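Side-chain contacts in phosphoinositol-specific phospholipase C (Pseudomonas sp., PDB 5FYP), which probably cleaves the phosphodiester bond of phosphoinositides in a calcium-dependent reaction, as expected of a bacterial phosphoinositide-specific phospholipase C: residues A[103-106]-A[110-113]; A[122-127]-A[193-198]; A[172-177]-A[256-261]; A[217-220]-A[225-228]; A[284-287]-A[293-296]. All blocks are in the same frame, centred on the assembly; numbering follows the deposited sequence. Where two conformers were deposited one is given.

Contact 1: residues A[103-106]-A[110-113]; sequences NWSD and GHFP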
# COMPACT_ATOMS: atom_id res chain seq x y z
N ASN A 103 -15.30 7.26 1.18
CA ASN A 103 -16.16 8.40 0.89
C ASN A 103 -15.58 9.33 -0.17
O ASN A 103 -16.29 9.78 -1.05
CB ASN A 103 -16.45 9.17 2.17
CG ASN A 103 -17.35 8.42 3.13
OD1 ASN A 103 -18.13 7.55 2.73
ND2 ASN A 103 -17.24 8.73 4.40
N TRP A 104 -14.27 9.60 -0.09
CA TRP A 104 -13.63 10.42 -1.13
C TRP A 104 -13.79 9.72 -2.48
O TRP A 104 -14.14 10.34 -3.49
CB TRP A 104 -12.15 10.67 -0.79
CG TRP A 104 -11.47 11.57 -1.79
CD1 TRP A 104 -11.26 12.92 -1.65
CD2 TRP A 104 -10.95 11.22 -3.07
NE1 TRP A 104 -10.65 13.42 -2.75
CE2 TRP A 104 -10.46 12.40 -3.65
CE3 TRP A 104 -10.85 10.01 -3.79
CZ2 TRP A 104 -9.89 12.43 -4.92
CZ3 TRP A 104 -10.29 10.04 -5.04
CH2 TRP A 104 -9.79 11.23 -5.58
N SER A 105 -13.56 8.41 -2.50
CA SER A 105 -13.70 7.62 -3.74
C SER A 105 -15.12 7.76 -4.33
O SER A 105 -15.29 8.04 -5.52
CB SER A 105 -13.37 6.17 -3.48
OG SER A 105 -13.70 5.34 -4.58
N ASP A 106 -16.14 7.59 -3.49
CA ASP A 106 -17.52 7.75 -3.95
C ASP A 106 -17.80 9.14 -4.57
O ASP A 106 -18.57 9.26 -5.50
CB ASP A 106 -18.49 7.56 -2.79
CG ASP A 106 -18.69 6.13 -2.39
OD1 ASP A 106 -18.33 5.21 -3.15
OD2 ASP A 106 -19.27 5.91 -1.30
N GLY A 110 -14.31 7.81 -11.33
CA GLY A 110 -13.28 7.89 -12.35
C GLY A 110 -11.90 8.19 -11.81
O GLY A 110 -10.99 8.46 -12.58
N HIS A 111 -11.74 8.13 -10.48
CA HIS A 111 -10.45 8.50 -9.94
C HIS A 111 -9.34 7.53 -10.31
O HIS A 111 -9.55 6.32 -10.48
CB HIS A 111 -10.51 8.69 -8.42
CG HIS A 111 -10.86 7.47 -7.61
ND1 HIS A 111 -9.96 6.47 -7.32
CD2 HIS A 111 -12.01 7.12 -7.00
CE1 HIS A 111 -10.55 5.56 -6.58
NE2 HIS A 111 -11.79 5.93 -6.35
N PHE A 112 -8.14 8.07 -10.42
CA PHE A 112 -6.93 7.28 -10.51
C PHE A 112 -6.90 6.32 -9.32
O PHE A 112 -7.32 6.69 -8.22
CB PHE A 112 -5.74 8.24 -10.50
CG PHE A 112 -4.42 7.59 -10.70
CD1 PHE A 112 -3.75 7.01 -9.63
CD2 PHE A 112 -3.83 7.52 -11.95
CE1 PHE A 112 -2.56 6.35 -9.81
CE2 PHE A 112 -2.62 6.90 -12.13
CZ PHE A 112 -1.99 6.31 -11.06
N PRO A 113 -6.44 5.08 -9.50
CA PRO A 113 -6.49 4.13 -8.40
C PRO A 113 -5.77 4.63 -7.15
O PRO A 113 -4.67 5.19 -7.25
CB PRO A 113 -5.82 2.88 -8.97
CG PRO A 113 -5.00 3.39 -10.12
CD PRO A 113 -5.87 4.48 -10.71
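Ser105 and His111 are joined by a hydrogen bond, with OG of Ser105 and NE2 of His111 2.7 Å apart. The hydroxyl lies at the edge of the imidazole, in its plane. Either group could be the donor, and Ser105 OG is also bonded to Lys147 NZ. At the other ring nitrogen the direction is settled: His111 ND1 donates to the carbonyl O of Phe112 at 2.8 Å in a nearly straight bond (170°). Because both nitrogens are engaged, one across the contact and one within 110-113, the rotation of the ring is fixed.

The aromatic interaction is an offset edge-to-face pair. The six-membered ring of Trp104 turns its edge toward the imidazole face, the planes standing 60° apart. Its CZ3 comes 3.6 Å from His111 CB, so the indole rim also abuts the root of the histidine side chain. With CG anti to the backbone N (chi1 -176°), the far end of the Trp104 indole is brought up to His111, although the side chain does not start out in that direction.

These contacts tie the last turns of helix 94-107 to the loop that leads into strand 114-120. Trp104 also packs on Leu41 and Arg45 and stacks with His108, while Phe112 turns away to Ile20 and Gln22 of strand 20-25.

Contact 2: residues A[122-127]-A[193-198]; sequences QGWSKE and NQKLSQ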
# COMPACT_ATOMS: atom_id res chain seq x y z
N GLN A 122 1.65 -4.25 15.38
CA GLN A 122 1.67 -5.35 16.35
C GLN A 122 1.41 -6.65 15.58
O GLN A 122 1.23 -6.65 14.37
CB GLN A 122 0.65 -5.11 17.46
CG GLN A 122 1.04 -3.90 18.30
CD GLN A 122 0.07 -3.54 19.37
OE1 GLN A 122 -1.10 -3.27 19.10
NE2 GLN A 122 0.57 -3.43 20.59
N GLY A 123 1.43 -7.77 16.29
CA GLY A 123 1.18 -9.06 15.67
C GLY A 123 -0.28 -9.34 15.41
O GLY A 123 -1.15 -8.54 15.78
N TRP A 124 -0.56 -10.47 14.76
CA TRP A 124 -1.93 -10.91 14.54
C TRP A 124 -2.47 -11.49 15.85
O TRP A 124 -1.73 -12.12 16.61
CB TRP A 124 -1.98 -11.99 13.46
CG TRP A 124 -1.58 -11.45 12.14
CD1 TRP A 124 -0.44 -11.71 11.44
CD2 TRP A 124 -2.34 -10.57 11.32
NE1 TRP A 124 -0.42 -10.99 10.28
CE2 TRP A 124 -1.58 -10.27 10.19
CE3 TRP A 124 -3.59 -9.96 11.48
CZ2 TRP A 124 -2.05 -9.40 9.20
CZ3 TRP A 124 -4.04 -9.11 10.51
CH2 TRP A 124 -3.28 -8.83 9.38
N SER A 125 -3.77 -11.35 16.08
CA SER A 125 -4.39 -12.10 17.20
C SER A 125 -4.81 -13.48 16.76
O SER A 125 -4.82 -13.81 15.59
CB SER A 125 -5.63 -11.38 17.73
OG SER A 125 -6.83 -11.67 17.02
N LYS A 126 -5.16 -14.29 17.77
CA LYS A 126 -5.88 -15.54 17.53
C LYS A 126 -7.38 -15.27 17.33
O LYS A 126 -7.87 -14.15 17.55
CB LYS A 126 -5.62 -16.55 18.65
CG LYS A 126 -4.15 -16.92 18.84
CD LYS A 126 -3.52 -17.60 17.65
CE LYS A 126 -2.08 -17.99 17.95
NZ LYS A 126 -1.40 -18.48 16.71
N GLU A 127 -8.11 -16.31 16.99
CA GLU A 127 -9.52 -16.17 16.62
C GLU A 127 -10.34 -15.51 17.72
O GLU A 127 -11.17 -14.65 17.43
CB GLU A 127 -10.15 -17.51 16.21
CG GLU A 127 -9.83 -18.00 14.78
CD GLU A 127 -8.35 -18.32 14.49
OE1 GLU A 127 -7.53 -18.51 15.45
OE2 GLU A 127 -8.02 -18.37 13.27
N ASN A 193 8.85 -9.46 8.25
CA ASN A 193 8.20 -10.17 7.15
C ASN A 193 7.41 -11.38 7.62
O ASN A 193 6.48 -11.81 6.91
CB ASN A 193 9.23 -10.58 6.10
CG ASN A 193 9.81 -9.41 5.34
OD1 ASN A 193 9.24 -8.33 5.32
ND2 ASN A 193 10.94 -9.64 4.69
N GLN A 194 7.75 -11.95 8.77
CA GLN A 194 6.97 -13.05 9.33
C GLN A 194 5.47 -12.71 9.41
O GLN A 194 4.65 -13.60 9.19
CB GLN A 194 7.50 -13.39 10.73
CG GLN A 194 8.83 -14.08 10.79
CD GLN A 194 10.07 -13.21 10.64
OE1 GLN A 194 10.03 -11.97 10.33
NE2 GLN A 194 11.23 -13.86 10.83
N LYS A 195 5.12 -11.47 9.75
CA LYS A 195 3.71 -11.13 9.87
C LYS A 195 3.01 -11.14 8.52
O LYS A 195 1.82 -11.45 8.44
CB LYS A 195 3.50 -9.79 10.58
CG LYS A 195 3.45 -9.87 12.10
CD LYS A 195 4.65 -10.46 12.78
CE LYS A 195 4.54 -10.37 14.30
NZ LYS A 195 5.65 -11.02 15.01
N LEU A 196 3.73 -10.79 7.46
CA LEU A 196 3.21 -10.87 6.11
C LEU A 196 3.05 -12.33 5.68
O LEU A 196 2.08 -12.68 5.02
CB LEU A 196 4.10 -10.11 5.12
CG LEU A 196 3.92 -8.59 5.07
CD1 LEU A 196 3.87 -7.87 6.37
CD2 LEU A 196 4.97 -8.00 4.17
N SER A 197 4.02 -13.16 6.05
CA SER A 197 3.95 -14.58 5.73
C SER A 197 2.74 -15.24 6.41
O SER A 197 2.05 -16.05 5.80
CB SER A 197 5.25 -15.26 6.11
OG SER A 197 5.30 -16.57 5.57
N GLN A 198 2.50 -14.83 7.64
CA GLN A 198 1.35 -15.35 8.39
C GLN A 198 0.03 -14.94 7.70
O GLN A 198 -0.89 -15.74 7.60
CB GLN A 198 1.39 -14.82 9.81
CG GLN A 198 2.50 -15.45 10.64
CD GLN A 198 2.91 -14.60 11.84
OE1 GLN A 198 2.23 -13.67 12.24
NE2 GLN A 198 4.02 -14.95 12.43
O HOH W 1 1.56 -12.34 14.48
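Trp124 reaches helix 193-203 with the edge of its indole. NE1 donates to the carbonyl O of Lys195 at 2.9 Å, in a fairly straight bond (166°) that keeps the oxygen close to the ring plane. Seen from the acceptor, the donor is tilted somewhat out of the carbonyl plane. The side chain leaves the loop with CG anti to its own carbonyl carbon (chi1 -66°), and this directs the pyrrole edge at the helix.

Gln198, one turn further on, extends beyond CG and brings OE1 to 3.4 Å from Trp124 CD1, also at the indole edge. The two side chains run past each other in opposite senses, with ring and amide planes 66° apart. A water completes the link: it accepts from Trp124 N at 2.8 Å and donates to Gln198 OE1 at 2.7 Å. The amide oxygen thus touches the indole rim and, through the water, is hydrogen-bonded to the loop backbone.

Lys195 bends at chi2, which carries its CE to 3.9 Å from Gly123 CA, while its ammonium group forms a salt bridge with Glu192. Trp124 also rests on Leu188 of strand 184-189 and makes a cation-pi interaction with Lys120. Together these contacts join the loop after strand 114-120 to helix 193-203, which follows the adjacent parallel strand 184-189, consistent with the TIM-barrel-type fold of the family.

Contact 3: residues A[172-177]-A[256-261]; sequences KSWPTA and SHIGRV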
# COMPACT_ATOMS: atom_id res chain seq x y z
N LYS A 172 5.50 -8.93 -17.38
CA LYS A 172 4.06 -8.70 -17.55
C LYS A 172 3.68 -7.28 -17.11
O LYS A 172 4.27 -6.63 -16.27
CB LYS A 172 3.25 -9.77 -16.80
CG LYS A 172 3.30 -11.20 -17.42
CD LYS A 172 2.21 -11.41 -18.47
CE LYS A 172 2.02 -12.82 -19.00
NZ LYS A 172 3.24 -13.63 -19.05
N SER A 173 2.59 -6.82 -17.69
CA SER A 173 2.00 -5.52 -17.36
C SER A 173 0.80 -5.69 -16.43
O SER A 173 -0.08 -6.54 -16.65
CB SER A 173 1.52 -4.82 -18.63
OG SER A 173 2.61 -4.53 -19.45
N TRP A 174 0.76 -4.86 -15.40
CA TRP A 174 -0.48 -4.70 -14.63
C TRP A 174 -1.55 -4.05 -15.51
O TRP A 174 -1.23 -3.41 -16.52
CB TRP A 174 -0.23 -3.80 -13.41
CG TRP A 174 0.61 -4.41 -12.33
CD1 TRP A 174 1.83 -5.02 -12.47
CD2 TRP A 174 0.33 -4.39 -10.92
NE1 TRP A 174 2.30 -5.41 -11.23
CE2 TRP A 174 1.40 -5.03 -10.27
CE3 TRP A 174 -0.74 -3.90 -10.14
CZ2 TRP A 174 1.43 -5.21 -8.90
CZ3 TRP A 174 -0.70 -4.08 -8.78
CH2 TRP A 174 0.37 -4.75 -8.18
N PRO A 175 -2.83 -4.09 -15.08
CA PRO A 175 -3.82 -3.25 -15.73
C PRO A 175 -3.39 -1.78 -15.70
O PRO A 175 -2.62 -1.34 -14.82
CB PRO A 175 -5.09 -3.47 -14.89
CG PRO A 175 -4.86 -4.81 -14.22
CD PRO A 175 -3.39 -4.81 -13.93
N THR A 176 -3.89 -1.03 -16.66
CA THR A 176 -3.55 0.39 -16.75
C THR A 176 -4.27 1.19 -15.69
O THR A 176 -5.25 0.72 -15.08
CB THR A 176 -3.89 1.00 -18.13
OG1 THR A 176 -5.30 0.94 -18.27
CG2 THR A 176 -3.18 0.25 -19.27
N ALA A 177 -3.83 2.42 -15.47
CA ALA A 177 -4.58 3.31 -14.58
C ALA A 177 -6.03 3.47 -15.04
O ALA A 177 -6.93 3.47 -14.21
CB ALA A 177 -3.89 4.63 -14.41
N SER A 256 8.11 -6.36 -12.36
CA SER A 256 6.72 -5.84 -12.33
C SER A 256 6.12 -5.97 -10.95
O SER A 256 4.92 -6.23 -10.80
CB SER A 256 5.84 -6.45 -13.40
OG SER A 256 6.38 -6.11 -14.67
N HIS A 257 6.96 -5.76 -9.91
CA HIS A 257 6.43 -5.58 -8.55
C HIS A 257 6.38 -4.10 -8.24
O HIS A 257 7.28 -3.35 -8.61
CB HIS A 257 7.35 -6.24 -7.51
CG HIS A 257 7.45 -7.73 -7.61
ND1 HIS A 257 8.12 -8.44 -6.65
CD2 HIS A 257 7.04 -8.64 -8.51
CE1 HIS A 257 8.11 -9.72 -6.96
NE2 HIS A 257 7.48 -9.87 -8.09
N ILE A 258 5.37 -3.65 -7.49
CA ILE A 258 5.27 -2.24 -7.14
C ILE A 258 6.21 -1.95 -5.99
O ILE A 258 6.01 -2.43 -4.85
CB ILE A 258 3.84 -1.82 -6.80
CG1 ILE A 258 2.86 -2.22 -7.89
CG2 ILE A 258 3.77 -0.34 -6.50
CD1 ILE A 258 3.17 -1.69 -9.26
N GLY A 259 7.25 -1.15 -6.26
CA GLY A 259 8.24 -0.78 -5.25
C GLY A 259 7.91 0.51 -4.57
O GLY A 259 7.58 1.49 -5.24
N ARG A 260 8.06 0.52 -3.25
CA ARG A 260 7.91 1.73 -2.44
C ARG A 260 9.21 1.98 -1.70
O ARG A 260 9.79 1.05 -1.13
CB ARG A 260 6.77 1.60 -1.45
CG ARG A 260 6.53 2.84 -0.60
CD ARG A 260 5.14 2.82 0.02
NE ARG A 260 4.83 3.95 0.89
CZ ARG A 260 5.24 4.04 2.13
NH1 ARG A 260 6.06 3.13 2.65
NH2 ARG A 260 4.85 5.09 2.86
N VAL A 261 9.65 3.24 -1.72
CA VAL A 261 10.85 3.68 -0.99
C VAL A 261 10.46 4.76 -0.00
O VAL A 261 9.88 5.79 -0.41
CB VAL A 261 11.96 4.19 -1.91
CG1 VAL A 261 13.10 4.80 -1.10
CG2 VAL A 261 12.46 3.05 -2.77
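The backbones come nearest at Lys172 and Ser256, whose CA atoms are 6.5 Å apart, where Ser256 adopts positive phi in a Schellman motif closing helix 249-254 and the chain then enters strand 258-262. Ser256 meets 172-177 through two of its groups. Its hydroxyl, placed beside the backbone N and anti to the carbonyl carbon (chi1 -62°), donates to Lys172 O; OG and O are 2.7 Å apart, and the donor lies in the plane of that carbonyl. In return, the carbonyl O of Ser256 accepts from Trp174 NE1 at 2.8 Å, with an N-H...O angle of 162°. The oxygen sits at the indole edge, near the ring plane, so the serine both gives and receives.

The benzene part of the same indole lies against Ile258. Ile258 CG1 stands over one face of Trp174, 3.8 Å from the centroid of the six-membered ring, in a CH-pi contact, and is 3.5 Å from Trp174 CZ2. CD1 lies over the same face, displaced toward the rim at CE2 and CZ2. Edge and face of Trp174 are thus used at once, and the bond at the edge limits how the ring can turn against the isoleucine.

The indole also touches Leu154 of helix 151-158 and Met238 of strand 238-242, whereas Ile258 packs on Leu279 of strand 279-282. The loop preceding strand 184-189 is thereby attached to the start of strand 258-262, which lies between the parallel strands 238-242 and 279-282 in its sheet.

Contact 4: residues A[217-220]-A[225-228]; sequences GQND and VSGM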
# COMPACT_ATOMS: atom_id res chain seq x y z
N GLY A 217 17.58 -7.82 -0.55
CA GLY A 217 18.32 -8.76 -1.38
C GLY A 217 17.43 -9.30 -2.44
O GLY A 217 16.18 -9.15 -2.39
N GLN A 218 18.03 -9.93 -3.45
CA GLN A 218 17.26 -10.42 -4.59
C GLN A 218 16.20 -11.44 -4.15
O GLN A 218 15.14 -11.50 -4.75
CB GLN A 218 18.20 -11.02 -5.63
CG GLN A 218 17.49 -11.47 -6.88
CD GLN A 218 16.98 -10.33 -7.74
OE1 GLN A 218 17.68 -9.34 -7.96
NE2 GLN A 218 15.76 -10.46 -8.25
N ASN A 219 16.53 -12.27 -3.16
CA ASN A 219 15.57 -13.27 -2.69
C ASN A 219 14.26 -12.65 -2.24
O ASN A 219 13.22 -13.29 -2.32
CB ASN A 219 16.13 -14.14 -1.59
CG ASN A 219 16.44 -13.34 -0.35
OD1 ASN A 219 17.23 -12.40 -0.44
ND2 ASN A 219 15.84 -13.69 0.77
N ASP A 220 14.31 -11.41 -1.73
CA ASP A 220 13.11 -10.74 -1.25
C ASP A 220 12.20 -10.32 -2.39
O ASP A 220 11.02 -10.05 -2.17
CB ASP A 220 13.49 -9.54 -0.38
CG ASP A 220 14.31 -9.91 0.83
OD1 ASP A 220 14.07 -11.01 1.42
OD2 ASP A 220 15.18 -9.09 1.25
N VAL A 225 11.62 -15.26 0.38
CA VAL A 225 11.79 -13.95 1.00
C VAL A 225 12.25 -14.14 2.44
O VAL A 225 11.78 -15.04 3.15
CB VAL A 225 10.44 -13.21 0.94
CG1 VAL A 225 10.48 -11.89 1.69
CG2 VAL A 225 10.00 -12.99 -0.49
N SER A 226 13.17 -13.29 2.89
CA SER A 226 13.64 -13.34 4.26
C SER A 226 12.47 -13.27 5.23
O SER A 226 11.57 -12.43 5.09
CB SER A 226 14.55 -12.15 4.53
OG SER A 226 15.62 -12.13 3.61
N GLY A 227 12.43 -14.20 6.18
CA GLY A 227 11.39 -14.21 7.17
C GLY A 227 10.06 -14.81 6.73
O GLY A 227 9.10 -14.78 7.51
N MET A 228 9.97 -15.32 5.50
CA MET A 228 8.72 -15.89 4.98
C MET A 228 8.94 -17.30 4.50
O MET A 228 10.03 -17.72 4.10
CB MET A 228 8.12 -15.06 3.84
CG MET A 228 8.02 -13.57 4.18
SD MET A 228 6.59 -12.73 3.46
CE MET A 228 6.80 -13.17 1.75
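Asp220 and Ser226 face each other across a short connection that runs from helix 219-222 into a type II beta turn, Val225 to Met228. The carboxylate swings across to the beginning of that turn, with CG anti to the carbonyl carbon (chi1 -60°). There a single oxygen, OD1, takes two bonds from one residue. Ser226 N donates to it at 2.9 Å in a nearly straight bond (167°) that meets the oxygen close to the C-O axis. The hydroxyl of Ser226 approaches from the side of the other carboxylate oxygen, using the syn lone pair. Its torsion (chi1 -56°) keeps OG beside the serine's own N, so both donors converge on one acceptor. OD2 of Asp220 is bonded separately to Asn216 N, which holds the second oxygen of the carboxylate.

Asn219 lies alongside this pair. Its ND2 donates to Lys224 O and stands 3.2 Å from Ser226 OG.

Val225 adds van der Waals contact, its methyl groups lying against oxygens of 217-220. One branch, CG1, points to the carboxylate and is 3.7 Å from Asp220 OD1, while the other, CG2, lies against the helix backbone. Val225 also touches Pro213 and Asn193, so the turn is seated against these two residues. On the helix backbone, the carbonyl O of Asp220 touches Val225 CG2 at 3.5 Å and accepts a hydrogen bond from Asn239 ND2.

Contact 5: residues A[284-287]-A[293-296]; sequences RFAA and YRIR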
# COMPACT_ATOMS: atom_id res chain seq x y z
N ARG A 284 6.50 15.51 3.37
CA ARG A 284 6.03 16.78 2.74
C ARG A 284 5.67 16.47 1.28
O ARG A 284 6.33 16.89 0.34
CB ARG A 284 7.08 17.87 2.86
CG ARG A 284 7.53 18.13 4.30
CD ARG A 284 8.73 19.07 4.43
NE ARG A 284 8.49 20.37 3.89
CZ ARG A 284 9.45 21.27 3.69
NH1 ARG A 284 10.78 21.00 3.92
NH2 ARG A 284 9.11 22.46 3.21
N PHE A 285 4.61 15.68 1.11
CA PHE A 285 4.26 15.18 -0.21
C PHE A 285 3.82 16.28 -1.20
O PHE A 285 4.16 16.20 -2.38
CB PHE A 285 3.17 14.09 -0.12
CG PHE A 285 1.98 14.50 0.72
CD1 PHE A 285 0.94 15.21 0.16
CD2 PHE A 285 1.96 14.21 2.07
CE1 PHE A 285 -0.12 15.62 0.96
CE2 PHE A 285 0.93 14.66 2.86
CZ PHE A 285 -0.11 15.36 2.30
N ALA A 286 3.14 17.30 -0.72
CA ALA A 286 2.62 18.34 -1.64
C ALA A 286 3.75 19.13 -2.26
O ALA A 286 3.62 19.62 -3.39
CB ALA A 286 1.64 19.26 -0.94
N ALA A 287 4.87 19.24 -1.55
CA ALA A 287 6.04 19.99 -2.02
C ALA A 287 6.79 19.29 -3.14
O ALA A 287 7.69 19.90 -3.73
CB ALA A 287 6.99 20.25 -0.86
N TYR A 293 3.96 17.53 -12.10
CA TYR A 293 3.20 16.33 -11.87
C TYR A 293 3.69 15.58 -10.62
O TYR A 293 4.88 15.56 -10.31
CB TYR A 293 3.27 15.40 -13.06
CG TYR A 293 2.69 15.97 -14.34
CD1 TYR A 293 1.37 16.41 -14.39
CD2 TYR A 293 3.45 16.02 -15.49
CE1 TYR A 293 0.83 16.94 -15.57
CE2 TYR A 293 2.92 16.54 -16.68
CZ TYR A 293 1.60 16.97 -16.68
OH TYR A 293 1.09 17.48 -17.87
N ARG A 294 2.74 14.93 -9.94
CA ARG A 294 3.03 13.98 -8.86
C ARG A 294 2.78 12.53 -9.25
O ARG A 294 3.08 11.63 -8.47
CB ARG A 294 2.29 14.32 -7.58
CG ARG A 294 2.60 15.71 -7.06
CD ARG A 294 2.28 15.85 -5.57
NE ARG A 294 2.23 17.26 -5.17
CZ ARG A 294 1.19 18.06 -5.37
NH1 ARG A 294 0.06 17.62 -5.85
NH2 ARG A 294 1.31 19.36 -5.06
N ILE A 295 2.22 12.30 -10.45
CA ILE A 295 1.98 10.96 -10.98
C ILE A 295 2.32 11.03 -12.46
O ILE A 295 1.79 11.88 -13.19
CB ILE A 295 0.52 10.48 -10.81
CG1 ILE A 295 0.15 10.41 -9.32
CG2 ILE A 295 0.28 9.18 -11.53
CD1 ILE A 295 -1.21 9.86 -9.03
N ARG A 296 3.21 10.16 -12.92
CA ARG A 296 3.58 10.14 -14.33
C ARG A 296 4.22 8.83 -14.69
O ARG A 296 4.78 8.16 -13.84
CB ARG A 296 4.54 11.26 -14.67
CG ARG A 296 5.65 11.45 -13.71
CD ARG A 296 6.75 12.28 -14.33
NE ARG A 296 7.58 11.43 -15.18
CZ ARG A 296 8.74 11.77 -15.71
NH1 ARG A 296 9.27 13.00 -15.52
NH2 ARG A 296 9.38 10.84 -16.42
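The guanidinium of Arg294 meets the carbonyl O of Ala286 at its edge, near its plane, while the carbonyl O of Phe285 approaches obliquely. The edge used is the one formed by NE and NH2, and both nitrogens grip the single oxygen side-on. The shorter bond runs from Arg294 NH2 to Ala286 O at 2.9 Å; it lies in the carbonyl plane, on a lone pair, with an N-H...O angle of 151°. The second, from Arg294 NE to Ala286 O, is longer at 3.3 Å and more bent (138°). Its donor stands above the carbonyl plane rather than on a lone pair, so the two bonds are unequal.

The long arm of the arginine makes this reach possible. Its CG is anti to the carbonyl carbon (chi1 -58°), and the chain runs extended from CG to NE, across to 284-287. Near its end Arg294 CD passes 3.7 Å from Phe285 O, and Ala286 CB lies 4.1 Å from Arg294 NH2. The remaining nitrogen, NH1, is bonded to Ser43 O, so the guanidinium bridges two separate pieces of backbone.

Residues 285-287 have helical backbone angles but lack the regular helical bonds, and Arg294 lies just before strand 295-297, which pairs antiparallel with 20-25. Phe285 packs on Cys25 and Arg294 on Val23 of that neighbouring strand. No carboxylate takes part in the bonds described: the positive charge is met by carbonyl dipoles, and the paired donors would probably polarise the Ala286 carbonyl further while restraining the connection between strands 279-282 and 295-297.

How the contacts relate
Contact 1 comes first along the chain. Contacts 2 and 3 alternate their segments, contact 4 is nested within the loop closed by contact 3, and contact 5 follows near the C-terminus. Phe112 of contact 1 connects three of them, packing on Ala177 of contact 3 and on Ile295 of contact 5. Contacts 3 and 5 both reach the sheet containing strands 258-262 and 295-297. Contacts 2 and 4 form a second group, with centres about 17 Å apart, joined where Asn193 and Ser197 of helix 193-203 meet the turn 225-228. Contacts 1 and 2, with centres about 30 Å apart, lie on opposite sides of the chain's centre, so the contacts are spread over both sides of the fold.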